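Local structure of transcriptional repressor, TetR family (Thermus thermophilus, 3ANP) at residues G67-E70 with E71-L75. The protein binds acyl-CoA such as lauroyl-CoA and acts as a TetR-family transcriptional repressor that controls fatty acid degradation. Numbering follows the deposited sequence.
Sequences GLRE and EVRRL
Arg69 and Arg73, one helical turn apart, run side by side and point the same way, with the methylenes of Arg69 laid over one face of the Arg73 guanidinium. Arg69 CD sits 3.5 Å above that plane, displaced toward its rim. Arg69 CG comes within 3.6 Å of Arg73 NE. Arg73 is extended from CG to NE, whereas Arg69 leaves the backbone with CG anti to N and then bends at chi3 (-61°), which swings its guanidinium aside. The two guanidinium planes end up 65° apart. Arg69 NE remains 4.3 Å from Arg73 NH2, and a salt bridge from Arg73 NH2 to Glu134 probably offsets the closeness of the like charges. Around the helix, Leu68 and Glu71, three residues apart, also lie side by side and point the same way: methyl CD2 of Leu68 is 3.8 Å from OE1 of Glu71, while OE2 is hydrogen-bonded to His88. Val72 turns CG2 back against the Leu68 carbonyl, 3.3 Å from its O. Regular alpha-helical bonds from N-H of residue i+4 to C=O of residue i hold these turns together, among them Val72 N to Leu68 O at 2.9 Å. This part of helix 54-77 belongs to the C-terminal, ligand-binding domain of the TetR fold, and the side chain of Leu68 is about 4 Å from the bound dodecyl-CoA. The buried side of the helix faces two neighbours: Leu68 packs on Val92 and Leu93, and Leu75 on Val85 and His88, all of helix 82-99, while Val72 meets Leu131 and Ile135 of helix 128-142. Arg69 rests on Pro127 in the loop leading into helix 128-142.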
loop_
_atom_site.group_PDB
_atom_site.type_symbol
_atom_site.label_atom_id
_atom_site.label_comp_id
_atom_site.label_asym_id
_atom_site.label_seq_id
_atom_site.Cartn_x
_atom_site.Cartn_y
_atom_site.Cartn_z
ATOM N N GLY A 67 3.150 -13.460 17.792
ATOM C CA GLY A 67 4.483 -13.625 18.358
ATOM C C GLY A 67 5.157 -12.263 18.447
ATOM O O GLY A 67 5.814 -11.928 19.445
ATOM N N LEU A 68 5.005 -11.468 17.389
ATOM C CA LEU A 68 5.582 -10.126 17.370
ATOM C C LEU A 68 4.971 -9.251 18.468
ATOM O O LEU A 68 5.656 -8.407 19.037
ATOM C CB LEU A 68 5.378 -9.471 15.994
ATOM C CG LEU A 68 6.206 -10.058 14.836
ATOM C CD1 LEU A 68 5.778 -9.429 13.510
ATOM C CD2 LEU A 68 7.678 -9.793 15.072
ATOM N N ARG A 69 3.684 -9.445 18.759
ATOM C CA ARG A 69 3.018 -8.675 19.807
ATOM C C ARG A 69 3.635 -9.008 21.176
ATOM O O ARG A 69 3.893 -8.115 21.991
ATOM C CB ARG A 69 1.509 -8.974 19.817
ATOM C CG ARG A 69 0.730 -8.249 20.917
ATOM C CD ARG A 69 -0.769 -8.594 20.888
ATOM N NE ARG A 69 -1.426 -8.204 19.640
ATOM C CZ ARG A 69 -1.958 -9.058 18.765
ATOM N NH1 ARG A 69 -1.914 -10.366 18.997
ATOM N NH2 ARG A 69 -2.546 -8.611 17.656
ATOM N N GLU A 70 3.877 -10.292 21.430
ATOM C CA GLU A 70 4.482 -10.703 22.702
ATOM C C GLU A 70 5.859 -10.091 22.845
ATOM O O GLU A 70 6.242 -9.632 23.919
ATOM C CB GLU A 70 4.666 -12.219 22.774
ATOM C CG GLU A 70 3.400 -13.053 22.801
ATOM C CD GLU A 70 3.716 -14.523 23.058
ATOM O OE1 GLU A 70 4.176 -14.842 24.166
ATOM O OE2 GLU A 70 3.530 -15.349 22.146
ATOM N N GLU A 71 6.610 -10.125 21.750
ATOM C CA GLU A 71 7.967 -9.611 21.717
ATOM C C GLU A 71 7.984 -8.105 22.007
ATOM O O GLU A 71 8.786 -7.625 22.812
ATOM C CB GLU A 71 8.598 -9.932 20.350
ATOM C CG GLU A 71 10.043 -9.459 20.176
ATOM C CD GLU A 71 10.688 -9.992 18.895
ATOM O OE1 GLU A 71 9.970 -10.563 18.043
ATOM O OE2 GLU A 71 11.917 -9.841 18.741
ATOM N N VAL A 72 7.088 -7.372 21.361
ATOM C CA VAL A 72 7.003 -5.926 21.551
ATOM C C VAL A 72 6.621 -5.583 22.990
ATOM O O VAL A 72 7.241 -4.722 23.607
ATOM C CB VAL A 72 5.965 -5.298 20.553
ATOM C CG1 VAL A 72 5.516 -3.899 21.022
ATOM C CG2 VAL A 72 6.601 -5.201 19.163
ATOM N N ARG A 73 5.609 -6.257 23.530
ATOM C CA ARG A 73 5.185 -5.975 24.899
ATOM C C ARG A 73 6.287 -6.322 25.887
ATOM O O ARG A 73 6.506 -5.611 26.869
ATOM C CB ARG A 73 3.896 -6.744 25.226
ATOM C CG ARG A 73 2.692 -6.177 24.479
ATOM C CD ARG A 73 1.427 -6.984 24.713
ATOM N NE ARG A 73 0.302 -6.438 23.949
ATOM C CZ ARG A 73 -0.972 -6.752 24.168
ATOM N NH1 ARG A 73 -1.285 -7.614 25.137
ATOM N NH2 ARG A 73 -1.936 -6.200 23.426
ATOM N N ARG A 74 6.998 -7.406 25.601
ATOM C CA ARG A 74 8.097 -7.845 26.445
ATOM C C ARG A 74 9.190 -6.778 26.484
ATOM O O ARG A 74 9.709 -6.439 27.549
ATOM C CB ARG A 74 8.691 -9.142 25.891
ATOM C CG ARG A 74 9.450 -9.946 26.921
ATOM C CD ARG A 74 10.739 -10.510 26.365
ATOM N NE ARG A 74 10.601 -11.092 25.034
ATOM C CZ ARG A 74 11.545 -11.002 24.103
ATOM N NH1 ARG A 74 12.672 -10.350 24.381
ATOM N NH2 ARG A 74 11.379 -11.554 22.909
ATOM N N LEU A 75 9.539 -6.243 25.314
ATOM C CA LEU A 75 10.593 -5.236 25.238
ATOM C C LEU A 75 10.227 -3.946 25.961
ATOM O O LEU A 75 11.060 -3.368 26.666
ATOM C CB LEU A 75 10.966 -4.965 23.770
ATOM C CG LEU A 75 11.670 -6.149 23.070
ATOM C CD1 LEU A 75 11.852 -5.862 21.575
ATOM C CD2 LEU A 75 13.025 -6.414 23.720
#